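Local coordinates for type II 3-hydroxyacyl-CoA dehydrogenase (Thermus thermophilus, PDB 1UAY), which probably catalyses the NAD-dependent oxidation of 3-hydroxyacyl-CoA to 3-ketoacyl-CoA in fatty acid beta-oxidation, as a short-chain dehydrogenase of the Rossmann type, at residues A17-L22 with E39-V44; R25-V30 with L67-S72; L218-L221 with M225-G228. All coordinates share one frame; numbering follows the deposited sequence.

Interaction 1 of 3, residues A17-L22 with E39-V44; sequences AAALAL and EDLIYV
Leu20 and Glu39 cross at about a right angle, the leucine reaching out from helix 13-25 and the glutamate coming from the loop that leads into strand 42-45. The touching branch of Leu20 is CD2, which lies against the bent flank of the acid, 3.9 Å from Glu39 CG and 3.6 Å from Glu39 OE1. A bend at chi2 (-62°) folds the glutamate chain, and its OE2 makes a salt bridge with Arg16, one turn before Leu20 on the same helix. Deeper in, Leu41 points at the helix: its CD1 sits 3.8 Å from Ala19 CB, while its CD2 lies 3.8 Å from Ala19 O. The small methyl of Ala19 suits this place, since it lets the branched end of Leu41 come right up to the helix backbone; Leu41 also rests on Val29 and Val31 of strand 28-33. Within the loop segment, Glu39 N donates a hydrogen bond to Tyr43 OH (3.2 Å). No hydrogen bond joins residues 17-22 to 39-44, so the helix and the loop entering the edge strand of this Rossmann fold meet mainly through van der Waals contact, and the Arg16 salt bridge adds a charged link to the helix just beside it.

Interaction 2 of 3, residues R25-V30 with L67-S72; sequences RGYRVV and LFAVVS
The Rossmann fold brings this contact about: residues 25-30 carry the chain from helix 13-25 into strand 28-33, and residues 67-72 form the strand on the far side of strand 4-8. Tyr27, just ahead of its strand, reaches across that intervening strand. Its phenol ring meets two neighbours at one corner, with CE2 4.0 Å from Ala69 CB and 4.1 Å from Phe68 CD2. The phenol oxygen comes closer still, Tyr27 OH lying 3.6 Å from Phe68 CD2, which is at the edge of the tyrosine ring and near its plane. The two aromatic side chains cross obliquely rather than stacking. Phe68 CG lies anti to the backbone N (chi1 -176°), which sets CG beside the carbonyl carbon and brings the CD2 side of the ring to the tyrosine oxygen.

In the parallel sheet the order 28-33, 4-8, 67-72 places strand 4-8 between the two segments. The backbones are therefore too far apart to pair, Tyr27 CA and Ala69 CA being 8.5 Å apart, and the long tyrosine side chain spans the gap. Ala69 suits the receiving position because its short methyl leaves the tyrosine ring room to lie over the sheet; both residues also touch Ala5 of the middle strand and Leu221 of helix 210-222, which packs on this face.

Arg3 serves both rings, making a cation-pi contact with Phe68 and a weak hydrogen bond to Tyr27 OH, so the buried phenol has a polar partner. Before Tyr27 the helix ends in a Schellman motif at Gly26, whose positive phi (114°) is readily adopted by a residue without a beta carbon. That turn sends the chain directly into the sheet, with Tyr27 CB directed at strand 67-72.

Interaction 3 of 3, residues L218-L221 with M225-G228; sequences LHIL and MLNG
This is a short-range, buried apolar contact in which the loop after helix 210-222 folds back on the helix's last turns before entering strand 230-233, the final strand of the Rossmann-type sheet. Leu226 is the one loop side chain that bridges the gap, and it does so with a single methyl. Its CD1 rests on Ile220, 4.0 Å from both Ile220 CA and Ile220 CG1, and also meets the ring of His219, the residue before. The Leu226 side chain crosses those of His219 and Ile220 at about a right angle. Leucine suits the place, since its branched end puts one methyl against both the imidazole carbon CD2 and the Ile220 chain in a buried apolar setting.

Ile220 turns its other contacts to the sheet, on Val131, Val174 and Val176, so its beta-branched chain fills the layer between helix and strands. His219 instead looks to the second subunit, where its ring stacks on His219 of that copy and packs on its Leu216. The carbonyl oxygens of Ile220 and Leu226 both accept hydrogen bonds from Arg172 NH1, which ties helix and loop together where no direct hydrogen bond links them. The imidazole itself is set by chi1 at 179°, CG anti to the backbone N, and this brings His219 CD2 to 3.7 Å from Leu226 CD1.

How the interactions relate
From the N terminus, helix 13-25 supplies the first side of interaction 1, and the chain then turns at once into residues 25-30, the first side of interaction 2. Interaction 1 closes at residues 39-44, while interaction 2 closes only at 67-72, so the two loops cross. Strands 28-33 and 42-45 are neighbours in the sheet, and Ile42 N meets Val29 O at 3.2 Å, a probable hydrogen bond. Interaction 3 follows in series, closing a tight local loop near the C terminus. Its helix returns to the first half: Leu221 packs on Leu22 and on Ala69, and Leu218 on Ala21, joining segments of both earlier interactions to helix 210-222.

Interaction 1 of 3, residues A17-L22 with E39-V44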
ATOM      1  N   ALA A  17       4.242  28.406  -2.570  1.00  7.30           N
ATOM      2  CA  ALA A  17       2.901  28.514  -2.008  1.00  7.20           C
ATOM      3  C   ALA A  17       2.912  28.230  -0.507  1.00  6.90           C
ATOM      4  O   ALA A  17       2.272  28.935   0.272  1.00  8.41           O
ATOM      5  CB  ALA A  17       1.954  27.558  -2.720  1.00  7.98           C
ATOM      6  N   ALA A  18       3.641  27.197  -0.098  1.00  7.38           N
ATOM      7  CA  ALA A  18       3.717  26.862   1.318  1.00  7.80           C
ATOM      8  C   ALA A  18       4.357  28.005   2.104  1.00  7.80           C
ATOM      9  O   ALA A  18       3.880  28.374   3.177  1.00  7.89           O
ATOM     10  CB  ALA A  18       4.512  25.580   1.509  1.00  8.71           C
ATOM     11  N   ALA A  19       5.436  28.567   1.565  1.00  7.62           N
ATOM     12  CA  ALA A  19       6.124  29.667   2.230  1.00  8.23           C
ATOM     13  C   ALA A  19       5.207  30.875   2.418  1.00  8.54           C
ATOM     14  O   ALA A  19       5.159  31.458   3.497  1.00  7.88           O
ATOM     15  CB  ALA A  19       7.360  30.063   1.435  1.00  7.62           C
ATOM     16  N   LEU A  20       4.478  31.242   1.368  1.00  8.35           N
ATOM     17  CA  LEU A  20       3.567  32.380   1.442  1.00  9.02           C
ATOM     18  C   LEU A  20       2.422  32.117   2.420  1.00  8.46           C
ATOM     19  O   LEU A  20       2.019  33.010   3.161  1.00  9.87           O
ATOM     20  CB  LEU A  20       3.010  32.704   0.050  1.00 10.01           C
ATOM     21  CG  LEU A  20       4.030  33.272  -0.945  1.00  9.65           C
ATOM     22  CD1 LEU A  20       3.403  33.385  -2.328  1.00 11.83           C
ATOM     23  CD2 LEU A  20       4.511  34.631  -0.459  1.00 12.36           C
ATOM     24  N   ALA A  21       1.905  30.893   2.430  1.00  8.05           N
ATOM     25  CA  ALA A  21       0.816  30.547   3.340  1.00  8.35           C
ATOM     26  C   ALA A  21       1.294  30.594   4.789  1.00  8.17           C
ATOM     27  O   ALA A  21       0.576  31.056   5.675  1.00 10.40           O
ATOM     28  CB  ALA A  21       0.278  29.165   3.011  1.00  9.84           C
ATOM     29  N   LEU A  22       2.508  30.113   5.030  1.00  8.15           N
ATOM     30  CA  LEU A  22       3.059  30.126   6.379  1.00  7.69           C
ATOM     31  C   LEU A  22       3.300  31.559   6.840  1.00  8.91           C
ATOM     32  O   LEU A  22       3.069  31.895   8.002  1.00  9.17           O
ATOM     33  CB  LEU A  22       4.360  29.321   6.420  1.00  7.72           C
ATOM     34  CG  LEU A  22       4.174  27.805   6.304  1.00  7.82           C
ATOM     35  CD1 LEU A  22       5.508  27.136   6.027  1.00  9.16           C
ATOM     36  CD2 LEU A  22       3.546  27.265   7.584  1.00 10.23           C
ATOM     37  N   GLU A  39       9.339  37.909  -3.081  1.00 13.02           N
ATOM     38  CA  GLU A  39       8.253  37.927  -2.106  1.00 12.02           C
ATOM     39  C   GLU A  39       8.778  38.453  -0.772  1.00 11.89           C
ATOM     40  O   GLU A  39       9.985  38.631  -0.597  1.00 12.79           O
ATOM     41  CB  GLU A  39       7.689  36.517  -1.910  1.00 11.77           C
ATOM     42  CG  GLU A  39       7.047  35.904  -3.149  1.00 14.80           C
ATOM     43  CD  GLU A  39       5.851  36.695  -3.654  1.00 16.45           C
ATOM     44  OE1 GLU A  39       5.108  37.260  -2.825  1.00 18.10           O
ATOM     45  OE2 GLU A  39       5.642  36.738  -4.885  1.00 20.79           O
ATOM     46  N   ASP A  40       7.870  38.709   0.161  1.00 13.27           N
ATOM     47  CA  ASP A  40       8.253  39.194   1.481  1.00 14.48           C
ATOM     48  C   ASP A  40       8.635  37.989   2.333  1.00 14.27           C
ATOM     49  O   ASP A  40       7.931  37.616   3.272  1.00 15.68           O
ATOM     50  CB  ASP A  40       7.096  39.970   2.117  1.00 17.96           C
ATOM     51  CG  ASP A  40       7.455  40.547   3.474  1.00 21.11           C
ATOM     52  OD1 ASP A  40       8.654  40.802   3.719  1.00 23.93           O
ATOM     53  OD2 ASP A  40       6.532  40.759   4.289  1.00 25.11           O
ATOM     54  N   LEU A  41       9.760  37.380   1.973  1.00 12.60           N
ATOM     55  CA  LEU A  41      10.287  36.207   2.657  1.00 12.15           C
ATOM     56  C   LEU A  41      11.792  36.378   2.793  1.00 12.02           C
ATOM     57  O   LEU A  41      12.397  37.200   2.102  1.00 12.82           O
ATOM     58  CB  LEU A  41      10.010  34.944   1.833  1.00 11.97           C
ATOM     59  CG  LEU A  41       8.557  34.600   1.492  1.00 10.63           C
ATOM     60  CD1 LEU A  41       8.523  33.530   0.407  1.00 10.96           C
ATOM     61  CD2 LEU A  41       7.829  34.126   2.741  1.00 11.86           C
ATOM     62  N   ILE A  42      12.392  35.604   3.688  1.00 10.54           N
ATOM     63  CA  ILE A  42      13.832  35.648   3.885  1.00 11.04           C
ATOM     64  C   ILE A  42      14.410  34.570   2.979  1.00 11.73           C
ATOM     65  O   ILE A  42      14.097  33.390   3.131  1.00 11.95           O
ATOM     66  CB  ILE A  42      14.202  35.348   5.346  1.00 11.47           C
ATOM     67  CG1 ILE A  42      13.618  36.432   6.254  1.00 12.17           C
ATOM     68  CG2 ILE A  42      15.717  35.274   5.498  1.00 11.94           C
ATOM     69  CD1 ILE A  42      13.675  36.091   7.728  1.00 12.74           C
ATOM     70  N   TYR A  43      15.242  34.977   2.028  1.00 10.92           N
ATOM     71  CA  TYR A  43      15.831  34.037   1.086  1.00 10.15           C
ATOM     72  C   TYR A  43      17.274  33.681   1.381  1.00 10.70           C
ATOM     73  O   TYR A  43      18.141  34.553   1.462  1.00 11.84           O
ATOM     74  CB  TYR A  43      15.759  34.601  -0.337  1.00 10.25           C
ATOM     75  CG  TYR A  43      14.365  34.696  -0.906  1.00  9.83           C
ATOM     76  CD1 TYR A  43      13.733  33.579  -1.460  1.00  8.98           C
ATOM     77  CD2 TYR A  43      13.671  35.904  -0.888  1.00 10.50           C
ATOM     78  CE1 TYR A  43      12.444  33.666  -1.984  1.00 10.02           C
ATOM     79  CE2 TYR A  43      12.383  36.002  -1.409  1.00 10.18           C
ATOM     80  CZ  TYR A  43      11.777  34.881  -1.955  1.00  9.51           C
ATOM     81  OH  TYR A  43      10.508  34.985  -2.470  1.00 10.44           O
ATOM     82  N   VAL A  44      17.520  32.387   1.553  1.00  9.36           N
ATOM     83  CA  VAL A  44      18.860  31.883   1.771  1.00  9.62           C
ATOM     84  C   VAL A  44      19.132  31.067   0.515  1.00 10.15           C
ATOM     85  O   VAL A  44      18.437  30.085   0.233  1.00  9.38           O
ATOM     86  CB  VAL A  44      18.948  30.972   3.016  1.00  9.24           C
ATOM     87  CG1 VAL A  44      20.344  30.370   3.121  1.00 10.31           C
ATOM     88  CG2 VAL A  44      18.646  31.777   4.268  1.00  8.87           C
TER

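Interaction 2 of 3, residues R25-V30 with L67-S72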
ATOM      1  N   ARG A  25       0.173  33.073   7.865  1.00 13.04           N
ATOM      2  CA  ARG A  25      -0.269  32.456   9.112  1.00 14.26           C
ATOM      3  C   ARG A  25       0.451  33.048  10.320  1.00 14.11           C
ATOM      4  O   ARG A  25       0.032  32.838  11.458  1.00 15.84           O
ATOM      5  CB  ARG A  25      -0.035  30.943   9.058  1.00 15.23           C
ATOM      6  CG  ARG A  25      -0.469  30.180  10.305  1.00 18.87           C
ATOM      7  CD  ARG A  25      -1.981  30.179  10.474  1.00 21.78           C
ATOM      8  NE  ARG A  25      -2.399  29.409  11.643  1.00 23.52           N
ATOM      9  CZ  ARG A  25      -2.141  29.756  12.900  1.00 25.12           C
ATOM     10  NH1 ARG A  25      -1.463  30.868  13.159  1.00 25.50           N
ATOM     11  NH2 ARG A  25      -2.556  28.989  13.901  1.00 26.08           N
ATOM     12  N   GLY A  26       1.537  33.775  10.076  1.00 12.87           N
ATOM     13  CA  GLY A  26       2.270  34.388  11.169  1.00 13.06           C
ATOM     14  C   GLY A  26       3.674  33.863  11.415  1.00 11.39           C
ATOM     15  O   GLY A  26       4.363  34.337  12.316  1.00 13.13           O
ATOM     16  N   TYR A  27       4.108  32.884  10.629  1.00 10.25           N
ATOM     17  CA  TYR A  27       5.449  32.338  10.798  1.00 10.28           C
ATOM     18  C   TYR A  27       6.505  33.270  10.221  1.00 10.53           C
ATOM     19  O   TYR A  27       6.240  34.008   9.271  1.00 10.68           O
ATOM     20  CB  TYR A  27       5.592  30.984  10.088  1.00  9.59           C
ATOM     21  CG  TYR A  27       4.921  29.816  10.770  1.00  8.81           C
ATOM     22  CD1 TYR A  27       3.568  29.550  10.573  1.00  9.06           C
ATOM     23  CD2 TYR A  27       5.646  28.972  11.609  1.00  9.73           C
ATOM     24  CE1 TYR A  27       2.951  28.463  11.198  1.00  9.46           C
ATOM     25  CE2 TYR A  27       5.042  27.890  12.236  1.00  9.98           C
ATOM     26  CZ  TYR A  27       3.697  27.638  12.027  1.00  9.89           C
ATOM     27  OH  TYR A  27       3.102  26.561  12.646  1.00 11.76           O
ATOM     28  N   ARG A  28       7.694  33.237  10.815  1.00 10.36           N
ATOM     29  CA  ARG A  28       8.839  34.005  10.328  1.00 10.13           C
ATOM     30  C   ARG A  28       9.448  32.986   9.367  1.00  9.12           C
ATOM     31  O   ARG A  28      10.123  32.047   9.788  1.00  9.44           O
ATOM     32  CB  ARG A  28       9.806  34.305  11.473  1.00 12.42           C
ATOM     33  CG  ARG A  28       9.246  35.228  12.546  1.00 17.91           C
ATOM     34  CD  ARG A  28       9.180  36.664  12.058  1.00 23.51           C
ATOM     35  NE  ARG A  28       8.848  37.594  13.134  1.00 28.61           N
ATOM     36  CZ  ARG A  28       8.929  38.916  13.032  1.00 29.87           C
ATOM     37  NH1 ARG A  28       9.334  39.474  11.900  1.00 32.27           N
ATOM     38  NH2 ARG A  28       8.604  39.683  14.066  1.00 31.64           N
ATOM     39  N   VAL A  29       9.205  33.177   8.076  1.00  8.85           N
ATOM     40  CA  VAL A  29       9.642  32.227   7.059  1.00  8.80           C
ATOM     41  C   VAL A  29      10.975  32.441   6.362  1.00  8.47           C
ATOM     42  O   VAL A  29      11.268  33.526   5.854  1.00  9.17           O
ATOM     43  CB  VAL A  29       8.555  32.102   5.965  1.00  7.53           C
ATOM     44  CG1 VAL A  29       8.957  31.064   4.933  1.00  8.88           C
ATOM     45  CG2 VAL A  29       7.220  31.737   6.600  1.00  8.16           C
ATOM     46  N   VAL A  30      11.772  31.376   6.339  1.00  7.37           N
ATOM     47  CA  VAL A  30      13.058  31.372   5.665  1.00  7.78           C
ATOM     48  C   VAL A  30      12.954  30.364   4.530  1.00  6.89           C
ATOM     49  O   VAL A  30      12.500  29.234   4.727  1.00  8.11           O
ATOM     50  CB  VAL A  30      14.208  30.933   6.593  1.00  6.99           C
ATOM     51  CG1 VAL A  30      15.488  30.747   5.778  1.00  9.17           C
ATOM     52  CG2 VAL A  30      14.426  31.977   7.674  1.00  8.69           C
ATOM     53  N   LEU A  67      12.406  27.455  15.590  1.00  8.60           N
ATOM     54  CA  LEU A  67      12.009  26.730  14.383  1.00  7.45           C
ATOM     55  C   LEU A  67      10.988  25.641  14.682  1.00  9.30           C
ATOM     56  O   LEU A  67      11.282  24.687  15.400  1.00 10.33           O
ATOM     57  CB  LEU A  67      13.239  26.111  13.715  1.00  8.31           C
ATOM     58  CG  LEU A  67      12.992  25.292  12.446  1.00  7.04           C
ATOM     59  CD1 LEU A  67      12.330  26.163  11.382  1.00  7.99           C
ATOM     60  CD2 LEU A  67      14.315  24.736  11.935  1.00 10.44           C
ATOM     61  N   PHE A  68       9.796  25.780  14.109  1.00  7.89           N
ATOM     62  CA  PHE A  68       8.722  24.821  14.332  1.00  7.12           C
ATOM     63  C   PHE A  68       8.328  24.043  13.080  1.00  7.72           C
ATOM     64  O   PHE A  68       8.194  22.819  13.121  1.00  8.99           O
ATOM     65  CB  PHE A  68       7.486  25.549  14.875  1.00  8.27           C
ATOM     66  CG  PHE A  68       6.352  24.630  15.238  1.00 10.17           C
ATOM     67  CD1 PHE A  68       6.279  24.063  16.504  1.00 10.24           C
ATOM     68  CD2 PHE A  68       5.368  24.315  14.306  1.00 10.61           C
ATOM     69  CE1 PHE A  68       5.243  23.193  16.840  1.00 11.02           C
ATOM     70  CE2 PHE A  68       4.328  23.444  14.629  1.00 10.97           C
ATOM     71  CZ  PHE A  68       4.266  22.883  15.899  1.00 11.32           C
ATOM     72  N   ALA A  69       8.142  24.749  11.967  1.00  7.75           N
ATOM     73  CA  ALA A  69       7.719  24.108  10.727  1.00  8.10           C
ATOM     74  C   ALA A  69       8.818  24.004   9.690  1.00  7.88           C
ATOM     75  O   ALA A  69       9.467  24.994   9.354  1.00  7.68           O
ATOM     76  CB  ALA A  69       6.531  24.862  10.136  1.00  9.67           C
ATOM     77  N   VAL A  70       9.020  22.793   9.187  1.00  7.47           N
ATOM     78  CA  VAL A  70      10.017  22.544   8.160  1.00  7.42           C
ATOM     79  C   VAL A  70       9.295  21.859   7.011  1.00  7.40           C
ATOM     80  O   VAL A  70       8.637  20.833   7.201  1.00  8.01           O
ATOM     81  CB  VAL A  70      11.144  21.621   8.670  1.00  7.32           C
ATOM     82  CG1 VAL A  70      12.165  21.387   7.565  1.00  9.19           C
ATOM     83  CG2 VAL A  70      11.810  22.238   9.888  1.00  9.89           C
ATOM     84  N   VAL A  71       9.399  22.445   5.824  1.00  6.43           N
ATOM     85  CA  VAL A  71       8.757  21.887   4.643  1.00  7.49           C
ATOM     86  C   VAL A  71       9.796  21.647   3.558  1.00  5.87           C
ATOM     87  O   VAL A  71      10.403  22.599   3.053  1.00  8.07           O
ATOM     88  CB  VAL A  71       7.685  22.849   4.085  1.00  6.91           C
ATOM     89  CG1 VAL A  71       6.995  22.219   2.884  1.00  9.64           C
ATOM     90  CG2 VAL A  71       6.674  23.195   5.168  1.00  9.81           C
ATOM     91  N   SER A  72      10.022  20.380   3.216  1.00  6.24           N
ATOM     92  CA  SER A  72      10.970  20.035   2.158  1.00  6.78           C
ATOM     93  C   SER A  72      10.203  19.939   0.851  1.00  6.59           C
ATOM     94  O   SER A  72       9.462  18.980   0.623  1.00  8.13           O
ATOM     95  CB  SER A  72      11.660  18.696   2.438  1.00  9.40           C
ATOM     96  OG  SER A  72      12.893  18.882   3.112  1.00 11.59           O
TER

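Interaction 3 of 3, residues L218-L221 with M225-G228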
ATOM      1  N   LEU A 218      -0.466  23.303   5.822  1.00  7.32           N
ATOM      2  CA  LEU A 218      -0.875  24.024   7.023  1.00  8.11           C
ATOM      3  C   LEU A 218      -1.806  23.187   7.901  1.00  7.63           C
ATOM      4  O   LEU A 218      -1.774  23.243   9.125  1.00  8.91           O
ATOM      5  CB  LEU A 218      -1.588  25.309   6.599  1.00  9.27           C
ATOM      6  CG  LEU A 218      -0.659  26.523   6.647  1.00 11.70           C
ATOM      7  CD1 LEU A 218       0.434  26.446   5.582  1.00 14.10           C
ATOM      8  CD2 LEU A 218      -1.393  27.844   6.412  1.00 15.94           C
ATOM      9  N   HIS A 219      -2.661  22.356   7.310  1.00  7.06           N
ATOM     10  CA  HIS A 219      -3.515  21.521   8.138  1.00  6.39           C
ATOM     11  C   HIS A 219      -2.666  20.509   8.897  1.00  7.27           C
ATOM     12  O   HIS A 219      -2.922  20.227  10.065  1.00  7.48           O
ATOM     13  CB  HIS A 219      -4.561  20.767   7.321  1.00  7.41           C
ATOM     14  CG  HIS A 219      -5.433  19.895   8.168  1.00  7.10           C
ATOM     15  ND1 HIS A 219      -6.282  20.411   9.124  1.00  8.82           N
ATOM     16  CD2 HIS A 219      -5.505  18.548   8.288  1.00  7.01           C
ATOM     17  CE1 HIS A 219      -6.833  19.420   9.801  1.00  7.91           C
ATOM     18  NE2 HIS A 219      -6.378  18.278   9.315  1.00  8.99           N
ATOM     19  N   ILE A 220      -1.659  19.953   8.235  1.00  6.34           N
ATOM     20  CA  ILE A 220      -0.787  18.988   8.894  1.00  7.84           C
ATOM     21  C   ILE A 220      -0.158  19.645  10.123  1.00  7.10           C
ATOM     22  O   ILE A 220      -0.094  19.044  11.195  1.00  7.63           O
ATOM     23  CB  ILE A 220       0.313  18.488   7.933  1.00  7.39           C
ATOM     24  CG1 ILE A 220      -0.325  17.621   6.842  1.00  8.91           C
ATOM     25  CG2 ILE A 220       1.374  17.704   8.705  1.00  8.65           C
ATOM     26  CD1 ILE A 220       0.579  17.338   5.663  1.00  9.10           C
ATOM     27  N   LEU A 221       0.290  20.888   9.978  1.00  7.42           N
ATOM     28  CA  LEU A 221       0.900  21.589  11.103  1.00  8.05           C
ATOM     29  C   LEU A 221      -0.075  21.779  12.263  1.00  8.86           C
ATOM     30  O   LEU A 221       0.328  21.758  13.427  1.00 10.31           O
ATOM     31  CB  LEU A 221       1.428  22.955  10.654  1.00  8.79           C
ATOM     32  CG  LEU A 221       2.575  22.936   9.642  1.00 10.41           C
ATOM     33  CD1 LEU A 221       2.915  24.363   9.256  1.00 11.50           C
ATOM     34  CD2 LEU A 221       3.790  22.232  10.230  1.00 11.79           C
ATOM     35  N   MET A 225      -2.536  14.711  15.384  1.00  7.83           N
ATOM     36  CA  MET A 225      -2.694  13.294  15.080  1.00  6.77           C
ATOM     37  C   MET A 225      -2.166  12.828  13.724  1.00  8.10           C
ATOM     38  O   MET A 225      -2.053  11.627  13.491  1.00  8.30           O
ATOM     39  CB  MET A 225      -4.157  12.877  15.246  1.00  8.84           C
ATOM     40  CG  MET A 225      -4.602  12.730  16.698  1.00  9.64           C
ATOM     41  SD  MET A 225      -3.708  11.451  17.633  1.00 11.84           S
ATOM     42  CE  MET A 225      -4.407   9.957  16.924  1.00 13.87           C
ATOM     43  N   LEU A 226      -1.843  13.757  12.826  1.00  7.50           N
ATOM     44  CA  LEU A 226      -1.289  13.367  11.527  1.00  7.02           C
ATOM     45  C   LEU A 226       0.210  13.151  11.722  1.00  6.25           C
ATOM     46  O   LEU A 226       0.960  14.092  11.970  1.00  7.19           O
ATOM     47  CB  LEU A 226      -1.536  14.455  10.477  1.00  8.11           C
ATOM     48  CG  LEU A 226      -2.960  14.520   9.923  1.00  9.19           C
ATOM     49  CD1 LEU A 226      -3.127  15.772   9.073  1.00 10.44           C
ATOM     50  CD2 LEU A 226      -3.247  13.265   9.101  1.00 10.63           C
ATOM     51  N   ASN A 227       0.651  11.904  11.608  1.00  6.52           N
ATOM     52  CA  ASN A 227       2.057  11.593  11.840  1.00  5.38           C
ATOM     53  C   ASN A 227       2.440  10.259  11.200  1.00  5.97           C
ATOM     54  O   ASN A 227       1.686   9.295  11.206  1.00  6.40           O
ATOM     55  CB  ASN A 227       2.287  11.551  13.354  1.00  6.12           C
ATOM     56  CG  ASN A 227       3.763  11.663  13.662  1.00  6.47           C
ATOM     57  OD1 ASN A 227       4.568  12.106  12.845  1.00  6.70           O
ATOM     58  ND2 ASN A 227       4.099  11.322  14.919  1.00  7.78           N
ATOM     59  N   GLY A 228       3.652  10.208  10.648  1.00  5.44           N
ATOM     60  CA  GLY A 228       4.181   8.997  10.044  1.00  6.37           C
ATOM     61  C   GLY A 228       3.377   8.476   8.874  1.00  6.10           C
ATOM     62  O   GLY A 228       3.484   7.304   8.513  1.00  8.72           O
TER